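PDB 6SKY: Serine/threonine-protein kinase Tel1 from Chaetomium thermophilum, which probably phosphorylates serine and threonine in [ST]-Q motifs of its protein targets, using ATP, activating checkpoint signalling in response to DNA damage. Local coordinates for residues C1589-I1603 with L1625-R1639. Residues are numbered along the deposited sequence; the frame is centred on the assembly and turned at random.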
ATOM      1  N   CYS A1589     -10.670  57.810  -3.014  1.00 57.25           N
ATOM      2  CA  CYS A1589      -9.610  56.892  -2.628  1.00 57.25           C
ATOM      3  C   CYS A1589      -8.235  57.537  -2.593  1.00 57.25           C
ATOM      4  O   CYS A1589      -7.251  56.834  -2.353  1.00 57.25           O
ATOM      5  CB  CYS A1589      -9.592  55.709  -3.590  1.00 57.25           C
ATOM      6  SG  CYS A1589     -11.238  55.118  -4.012  1.00 57.25           S
ATOM      7  N   GLY A1590      -8.136  58.843  -2.840  1.00 61.34           N
ATOM      8  CA  GLY A1590      -6.836  59.491  -2.790  1.00 61.34           C
ATOM      9  C   GLY A1590      -6.295  59.581  -1.378  1.00 61.34           C
ATOM     10  O   GLY A1590      -5.109  59.340  -1.142  1.00 61.34           O
ATOM     11  N   VAL A1591      -7.151  59.943  -0.429  1.00 58.05           N
ATOM     12  CA  VAL A1591      -6.856  59.886   0.996  1.00 58.05           C
ATOM     13  C   VAL A1591      -8.015  59.135   1.629  1.00 58.05           C
ATOM     14  O   VAL A1591      -9.156  59.609   1.601  1.00 58.05           O
ATOM     15  CB  VAL A1591      -6.686  61.278   1.618  1.00 58.05           C
ATOM     16  CG1 VAL A1591      -7.017  61.253   3.102  1.00 58.05           C
ATOM     17  CG2 VAL A1591      -5.272  61.759   1.417  1.00 58.05           C
ATOM     18  N   PHE A1592      -7.736  57.958   2.169  1.00 52.50           N
ATOM     19  CA  PHE A1592      -8.769  57.030   2.596  1.00 52.50           C
ATOM     20  C   PHE A1592      -8.738  56.874   4.109  1.00 52.50           C
ATOM     21  O   PHE A1592      -7.870  57.408   4.800  1.00 52.50           O
ATOM     22  CB  PHE A1592      -8.586  55.678   1.896  1.00 52.50           C
ATOM     23  CG  PHE A1592      -9.847  54.878   1.769  1.00 52.50           C
ATOM     24  CD1 PHE A1592     -10.820  55.245   0.877  1.00 52.50           C
ATOM     25  CD2 PHE A1592     -10.042  53.745   2.525  1.00 52.50           C
ATOM     26  CE1 PHE A1592     -11.969  54.508   0.757  1.00 52.50           C
ATOM     27  CE2 PHE A1592     -11.187  53.013   2.404  1.00 52.50           C
ATOM     28  CZ  PHE A1592     -12.147  53.392   1.517  1.00 52.50           C
ATOM     29  N   ASN A1593      -9.713  56.132   4.621  1.00 56.38           N
ATOM     30  CA  ASN A1593      -9.815  55.885   6.054  1.00 56.38           C
ATOM     31  C   ASN A1593     -10.433  54.502   6.230  1.00 56.38           C
ATOM     32  O   ASN A1593     -11.656  54.358   6.182  1.00 56.38           O
ATOM     33  CB  ASN A1593     -10.648  56.964   6.729  1.00 56.38           C
ATOM     34  CG  ASN A1593     -10.856  56.703   8.199  1.00 56.38           C
ATOM     35  OD1 ASN A1593     -10.077  57.154   9.035  1.00 56.38           O
ATOM     36  ND2 ASN A1593     -11.916  55.978   8.527  1.00 56.38           N
ATOM     37  N   ILE A1594      -9.590  53.500   6.429  1.00 51.49           N
ATOM     38  CA  ILE A1594     -10.075  52.127   6.572  1.00 51.49           C
ATOM     39  C   ILE A1594     -10.534  51.916   8.012  1.00 51.49           C
ATOM     40  O   ILE A1594      -9.798  52.270   8.944  1.00 51.49           O
ATOM     41  CB  ILE A1594      -8.988  51.130   6.179  1.00 51.49           C
ATOM     42  CG1 ILE A1594      -9.406  49.703   6.503  1.00 51.49           C
ATOM     43  CG2 ILE A1594      -7.675  51.462   6.852  1.00 51.49           C
ATOM     44  CD1 ILE A1594      -8.337  48.686   6.189  1.00 51.49           C
ATOM     45  N   PRO A1595     -11.735  51.383   8.233  1.00 55.66           N
ATOM     46  CA  PRO A1595     -12.223  51.223   9.599  1.00 55.66           C
ATOM     47  C   PRO A1595     -11.339  50.273  10.378  1.00 55.66           C
ATOM     48  O   PRO A1595     -10.758  49.330   9.808  1.00 55.66           O
ATOM     49  CB  PRO A1595     -13.631  50.645   9.406  1.00 55.66           C
ATOM     50  CG  PRO A1595     -13.997  50.966   8.018  1.00 55.66           C
ATOM     51  CD  PRO A1595     -12.734  50.977   7.237  1.00 55.66           C
ATOM     52  N   PRO A1596     -11.208  50.477  11.686  1.00 58.38           N
ATOM     53  CA  PRO A1596     -10.360  49.585  12.483  1.00 58.38           C
ATOM     54  C   PRO A1596     -10.873  48.158  12.475  1.00 58.38           C
ATOM     55  O   PRO A1596     -10.154  47.231  12.096  1.00 58.38           O
ATOM     56  CB  PRO A1596     -10.426  50.199  13.887  1.00 58.38           C
ATOM     57  CG  PRO A1596     -11.692  50.971  13.905  1.00 58.38           C
ATOM     58  CD  PRO A1596     -11.882  51.488  12.516  1.00 58.38           C
ATOM     59  N   SER A1597     -12.124  47.983  12.875  1.00 58.70           N
ATOM     60  CA  SER A1597     -12.754  46.676  12.909  1.00 58.70           C
ATOM     61  C   SER A1597     -13.340  46.362  11.538  1.00 58.70           C
ATOM     62  O   SER A1597     -13.081  47.053  10.552  1.00 58.70           O
ATOM     63  CB  SER A1597     -13.819  46.632  14.000  1.00 58.70           C
ATOM     64  OG  SER A1597     -14.653  45.501  13.841  1.00 58.70           O
ATOM     65  N   SER A1598     -14.131  45.303  11.462  1.00 60.56           N
ATOM     66  CA  SER A1598     -14.830  44.964  10.239  1.00 60.56           C
ATOM     67  C   SER A1598     -16.327  44.829  10.447  1.00 60.56           C
ATOM     68  O   SER A1598     -17.037  44.501   9.497  1.00 60.56           O
ATOM     69  CB  SER A1598     -14.282  43.666   9.640  1.00 60.56           C
ATOM     70  OG  SER A1598     -14.894  43.393   8.398  1.00 60.56           O
ATOM     71  N   ARG A1599     -16.823  45.052  11.660  1.00 70.37           N
ATOM     72  CA  ARG A1599     -18.258  45.169  11.863  1.00 70.37           C
ATOM     73  C   ARG A1599     -18.771  46.540  11.460  1.00 70.37           C
ATOM     74  O   ARG A1599     -19.959  46.682  11.160  1.00 70.37           O
ATOM     75  CB  ARG A1599     -18.611  44.886  13.326  1.00 70.37           C
ATOM     76  CG  ARG A1599     -20.040  44.416  13.532  1.00 70.37           C
ATOM     77  CD  ARG A1599     -20.291  43.957  14.958  1.00 70.37           C
ATOM     78  NE  ARG A1599     -21.582  43.283  15.087  1.00 70.37           N
ATOM     79  CZ  ARG A1599     -22.120  42.900  16.241  1.00 70.37           C
ATOM     80  NH1 ARG A1599     -21.484  43.125  17.382  1.00 70.37           N
ATOM     81  NH2 ARG A1599     -23.298  42.292  16.254  1.00 70.37           N
ATOM     82  N   LEU A1600     -17.900  47.545  11.446  1.00 67.20           N
ATOM     83  CA  LEU A1600     -18.236  48.892  11.017  1.00 67.20           C
ATOM     84  C   LEU A1600     -17.856  49.149   9.570  1.00 67.20           C
ATOM     85  O   LEU A1600     -17.725  50.307   9.172  1.00 67.20           O
ATOM     86  CB  LEU A1600     -17.544  49.914  11.914  1.00 67.20           C
ATOM     87  CG  LEU A1600     -17.619  49.628  13.408  1.00 67.20           C
ATOM     88  CD1 LEU A1600     -16.828  50.668  14.175  1.00 67.20           C
ATOM     89  CD2 LEU A1600     -19.064  49.595  13.865  1.00 67.20           C
ATOM     90  N   ASP A1601     -17.666  48.102   8.783  1.00 58.51           N
ATOM     91  CA  ASP A1601     -17.171  48.221   7.426  1.00 58.51           C
ATOM     92  C   ASP A1601     -18.320  48.102   6.438  1.00 58.51           C
ATOM     93  O   ASP A1601     -19.288  47.377   6.670  1.00 58.51           O
ATOM     94  CB  ASP A1601     -16.120  47.148   7.151  1.00 58.51           C
ATOM     95  CG  ASP A1601     -15.288  47.445   5.937  1.00 58.51           C
ATOM     96  OD1 ASP A1601     -15.868  47.692   4.867  1.00 58.51           O
ATOM     97  OD2 ASP A1601     -14.049  47.436   6.049  1.00 58.51           O
ATOM     98  N   VAL A1602     -18.206  48.828   5.325  1.00 57.39           N
ATOM     99  CA  VAL A1602     -19.259  48.803   4.322  1.00 57.39           C
ATOM    100  C   VAL A1602     -19.337  47.445   3.646  1.00 57.39           C
ATOM    101  O   VAL A1602     -20.389  47.080   3.112  1.00 57.39           O
ATOM    102  CB  VAL A1602     -19.050  49.937   3.300  1.00 57.39           C
ATOM    103  CG1 VAL A1602     -17.825  49.687   2.446  1.00 57.39           C
ATOM    104  CG2 VAL A1602     -20.278  50.113   2.440  1.00 57.39           C
ATOM    105  N   ILE A1603     -18.252  46.678   3.665  1.00 55.92           N
ATOM    106  CA  ILE A1603     -18.246  45.288   3.233  1.00 55.92           C
ATOM    107  C   ILE A1603     -17.771  44.463   4.417  1.00 55.92           C
ATOM    108  O   ILE A1603     -16.592  44.523   4.789  1.00 55.92           O
ATOM    109  CB  ILE A1603     -17.353  45.063   2.009  1.00 55.92           C
ATOM    110  CG1 ILE A1603     -17.918  45.804   0.801  1.00 55.92           C
ATOM    111  CG2 ILE A1603     -17.239  43.588   1.713  1.00 55.92           C
ATOM    112  CD1 ILE A1603     -17.202  45.508  -0.482  1.00 55.92           C
ATOM    113  N   LEU A1625      -3.975  55.920  -5.891  1.00 61.53           N
ATOM    114  CA  LEU A1625      -4.678  55.388  -4.732  1.00 61.53           C
ATOM    115  C   LEU A1625      -3.769  55.401  -3.514  1.00 61.53           C
ATOM    116  O   LEU A1625      -2.610  54.983  -3.594  1.00 61.53           O
ATOM    117  CB  LEU A1625      -5.159  53.965  -4.999  1.00 61.53           C
ATOM    118  CG  LEU A1625      -6.034  53.794  -6.230  1.00 61.53           C
ATOM    119  CD1 LEU A1625      -6.370  52.342  -6.381  1.00 61.53           C
ATOM    120  CD2 LEU A1625      -7.293  54.623  -6.119  1.00 61.53           C
ATOM    121  N   GLY A1626      -4.303  55.862  -2.391  1.00 49.97           N
ATOM    122  CA  GLY A1626      -3.549  55.913  -1.163  1.00 49.97           C
ATOM    123  C   GLY A1626      -3.185  54.534  -0.660  1.00 49.97           C
ATOM    124  O   GLY A1626      -3.484  53.504  -1.260  1.00 49.97           O
ATOM    125  N   GLY A1627      -2.511  54.522   0.481  1.00 43.27           N
ATOM    126  CA  GLY A1627      -2.132  53.275   1.101  1.00 43.27           C
ATOM    127  C   GLY A1627      -3.283  52.644   1.847  1.00 43.27           C
ATOM    128  O   GLY A1627      -3.434  51.421   1.854  1.00 43.27           O
ATOM    129  N   GLU A1628      -4.109  53.465   2.484  1.00 45.67           N
ATOM    130  CA  GLU A1628      -5.236  52.912   3.216  1.00 45.67           C
ATOM    131  C   GLU A1628      -6.288  52.349   2.277  1.00 45.67           C
ATOM    132  O   GLU A1628      -6.966  51.377   2.624  1.00 45.67           O
ATOM    133  CB  GLU A1628      -5.823  53.967   4.142  1.00 45.67           C
ATOM    134  CG  GLU A1628      -5.107  54.027   5.476  1.00 45.67           C
ATOM    135  CD  GLU A1628      -5.483  55.234   6.307  1.00 45.67           C
ATOM    136  OE1 GLU A1628      -5.025  56.351   5.982  1.00 45.67           O
ATOM    137  OE2 GLU A1628      -6.235  55.069   7.290  1.00 45.67           O
ATOM    138  N   TYR A1629      -6.408  52.895   1.070  1.00 39.96           N
ATOM    139  CA  TYR A1629      -7.323  52.277   0.121  1.00 39.96           C
ATOM    140  C   TYR A1629      -6.803  50.925  -0.341  1.00 39.96           C
ATOM    141  O   TYR A1629      -7.585  49.992  -0.522  1.00 39.96           O
ATOM    142  CB  TYR A1629      -7.570  53.174  -1.080  1.00 39.96           C
ATOM    143  CG  TYR A1629      -8.545  52.535  -2.026  1.00 39.96           C
ATOM    144  CD1 TYR A1629      -9.898  52.558  -1.766  1.00 39.96           C
ATOM    145  CD2 TYR A1629      -8.111  51.875  -3.156  1.00 39.96           C
ATOM    146  CE1 TYR A1629     -10.785  51.957  -2.608  1.00 39.96           C
ATOM    147  CE2 TYR A1629      -8.992  51.271  -4.002  1.00 39.96           C
ATOM    148  CZ  TYR A1629     -10.327  51.317  -3.726  1.00 39.96           C
ATOM    149  OH  TYR A1629     -11.211  50.713  -4.579  1.00 39.96           O
ATOM    150  N   LEU A1630      -5.493  50.800  -0.548  1.00 35.16           N
ATOM    151  CA  LEU A1630      -4.944  49.502  -0.918  1.00 35.16           C
ATOM    152  C   LEU A1630      -5.067  48.498   0.214  1.00 35.16           C
ATOM    153  O   LEU A1630      -5.287  47.315  -0.041  1.00 35.16           O
ATOM    154  CB  LEU A1630      -3.488  49.634  -1.339  1.00 35.16           C
ATOM    155  CG  LEU A1630      -3.269  50.257  -2.706  1.00 35.16           C
ATOM    156  CD1 LEU A1630      -1.882  49.959  -3.176  1.00 35.16           C
ATOM    157  CD2 LEU A1630      -4.274  49.736  -3.684  1.00 35.16           C
ATOM    158  N   ALA A1631      -4.951  48.941   1.462  1.00 32.98           N
ATOM    159  CA  ALA A1631      -5.195  48.033   2.574  1.00 32.98           C
ATOM    160  C   ALA A1631      -6.644  47.575   2.603  1.00 32.98           C
ATOM    161  O   ALA A1631      -6.923  46.397   2.839  1.00 32.98           O
ATOM    162  CB  ALA A1631      -4.821  48.697   3.892  1.00 32.98           C
ATOM    163  N   TRP A1632      -7.583  48.487   2.358  1.00 35.23           N
ATOM    164  CA  TRP A1632      -8.990  48.100   2.324  1.00 35.23           C
ATOM    165  C   TRP A1632      -9.279  47.142   1.171  1.00 35.23           C
ATOM    166  O   TRP A1632     -10.026  46.168   1.329  1.00 35.23           O
ATOM    167  CB  TRP A1632      -9.857  49.352   2.235  1.00 35.23           C
ATOM    168  CG  TRP A1632     -11.308  49.084   2.141  1.00 35.23           C
ATOM    169  CD1 TRP A1632     -12.159  48.829   3.166  1.00 35.23           C
ATOM    170  CD2 TRP A1632     -12.093  49.054   0.952  1.00 35.23           C
ATOM    171  NE1 TRP A1632     -13.424  48.627   2.689  1.00 35.23           N
ATOM    172  CE2 TRP A1632     -13.408  48.763   1.329  1.00 35.23           C
ATOM    173  CE3 TRP A1632     -11.807  49.235  -0.396  1.00 35.23           C
ATOM    174  CZ2 TRP A1632     -14.429  48.654   0.410  1.00 35.23           C
ATOM    175  CZ3 TRP A1632     -12.817  49.124  -1.300  1.00 35.23           C
ATOM    176  CH2 TRP A1632     -14.114  48.836  -0.899  1.00 35.23           C
ATOM    177  N   ALA A1633      -8.693  47.395   0.004  1.00 30.93           N
ATOM    178  CA  ALA A1633      -8.886  46.504  -1.129  1.00 30.93           C
ATOM    179  C   ALA A1633      -8.286  45.136  -0.861  1.00 30.93           C
ATOM    180  O   ALA A1633      -8.842  44.116  -1.274  1.00 30.93           O
ATOM    181  CB  ALA A1633      -8.276  47.111  -2.386  1.00 30.93           C
ATOM    182  N   GLY A1634      -7.149  45.093  -0.172  1.00 28.87           N
ATOM    183  CA  GLY A1634      -6.589  43.816   0.220  1.00 28.87           C
ATOM    184  C   GLY A1634      -7.468  43.073   1.197  1.00 28.87           C
ATOM    185  O   GLY A1634      -7.601  41.859   1.121  1.00 28.87           O
ATOM    186  N   ARG A1635      -8.082  43.790   2.129  1.00 34.04           N
ATOM    187  CA  ARG A1635      -8.995  43.139   3.057  1.00 34.04           C
ATOM    188  C   ARG A1635     -10.192  42.540   2.329  1.00 34.04           C
ATOM    189  O   ARG A1635     -10.614  41.419   2.626  1.00 34.04           O
ATOM    190  CB  ARG A1635      -9.446  44.136   4.111  1.00 34.04           C
ATOM    191  CG  ARG A1635      -9.869  43.516   5.393  1.00 34.04           C
ATOM    192  CD  ARG A1635     -10.731  44.474   6.149  1.00 34.04           C
ATOM    193  NE  ARG A1635     -10.041  45.098   7.264  1.00 34.04           N
ATOM    194  CZ  ARG A1635     -10.560  46.083   7.984  1.00 34.04           C
ATOM    195  NH1 ARG A1635     -11.759  46.553   7.691  1.00 34.04           N
ATOM    196  NH2 ARG A1635      -9.878  46.600   8.990  1.00 34.04           N
ATOM    197  N   VAL A1636     -10.727  43.256   1.342  1.00 31.12           N
ATOM    198  CA  VAL A1636     -11.867  42.741   0.585  1.00 31.12           C
ATOM    199  C   VAL A1636     -11.464  41.545  -0.270  1.00 31.12           C
ATOM    200  O   VAL A1636     -12.177  40.536  -0.320  1.00 31.12           O
ATOM    201  CB  VAL A1636     -12.489  43.864  -0.260  1.00 31.12           C
ATOM    202  CG1 VAL A1636     -13.494  43.306  -1.228  1.00 31.12           C
ATOM    203  CG2 VAL A1636     -13.144  44.871   0.635  1.00 31.12           C
ATOM    204  N   LEU A1637     -10.323  41.625  -0.954  1.00 27.92           N
ATOM    205  CA  LEU A1637      -9.870  40.500  -1.766  1.00 27.92           C
ATOM    206  C   LEU A1637      -9.541  39.288  -0.911  1.00 27.92           C
ATOM    207  O   LEU A1637      -9.803  38.149  -1.309  1.00 27.92           O
ATOM    208  CB  LEU A1637      -8.650  40.895  -2.583  1.00 27.92           C
ATOM    209  CG  LEU A1637      -8.823  41.850  -3.749  1.00 27.92           C
ATOM    210  CD1 LEU A1637      -7.469  42.152  -4.325  1.00 27.92           C
ATOM    211  CD2 LEU A1637      -9.705  41.230  -4.787  1.00 27.92           C
ATOM    212  N   GLY A1638      -8.955  39.506   0.264  1.00 24.70           N
ATOM    213  CA  GLY A1638      -8.637  38.398   1.136  1.00 24.70           C
ATOM    214  C   GLY A1638      -9.871  37.730   1.690  1.00 24.70           C
ATOM    215  O   GLY A1638      -9.924  36.509   1.794  1.00 24.70           O
ATOM    216  N   ARG A1639     -10.887  38.515   2.039  1.00 31.01           N
ATOM    217  CA  ARG A1639     -12.132  37.919   2.501  1.00 31.01           C
ATOM    218  C   ARG A1639     -12.829  37.160   1.379  1.00 31.01           C
ATOM    219  O   ARG A1639     -13.392  36.086   1.605  1.00 31.01           O
ATOM    220  CB  ARG A1639     -13.033  38.998   3.073  1.00 31.01           C
ATOM    221  CG  ARG A1639     -14.191  38.473   3.849  1.00 31.01           C
ATOM    222  CD  ARG A1639     -14.963  39.606   4.457  1.00 31.01           C
ATOM    223  NE  ARG A1639     -14.088  40.520   5.179  1.00 31.01           N
ATOM    224  CZ  ARG A1639     -13.783  40.392   6.463  1.00 31.01           C
ATOM    225  NH1 ARG A1639     -14.286  39.390   7.165  1.00 31.01           N
ATOM    226  NH2 ARG A1639     -12.979  41.263   7.044  1.00 31.01           N
TER
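The guanidinium group of R1635 is sunk into the curve of the loop 1589-1603, where backbone carbonyls and a carboxylate converge on it. NH2 donates to P1595 O at 3.0 Å, almost in line with the carbonyl, while NH1 forms a salt bridge with D1601 OD2 at 3.0 Å and a weak bond to S1597 O. Arginine suits this place because its flat guanidinium carries several N-H donors and can serve several acceptors at once; the bend at chi3 (-105°) turns it into the loop. I1594 CD1 lies over the centre of one guanidinium face, 3.8 Å from R1635 NH2, and S1598 CB over the opposite face, so that apolar carbon sandwiches a group whose edge is polar.

D1601 has three partners: OD2 meets R1635, and OD1 takes both a weak bond from W1632 NE1, carboxylate and indole being nearly coplanar, and one from I1603 N, closing an Asx turn.

Nearer the helix start, F1592, Y1629 and W1632 form an aromatic cluster. The edge of Y1629 meets the face of F1592 in a T-shaped pair, planes at 82°. The short side chain of C1589 sets both CB and SG over one face of the tyrosine, SG 3.8 Å from the centroid of the Y1629 ring, a sulfur-aromatic contact; Y1629 OH itself bonds to S1619. The N-cap residue G1626 donates its N to C1589 O at 3.1 Å, a nearly straight bond (178°).

Altogether, the long connection between helices 1578-1588 and 1606-1619 packs along helix 1627-1644, a loop-to-helix contact within the alpha solenoid of this PIKK, away from its nucleotide site.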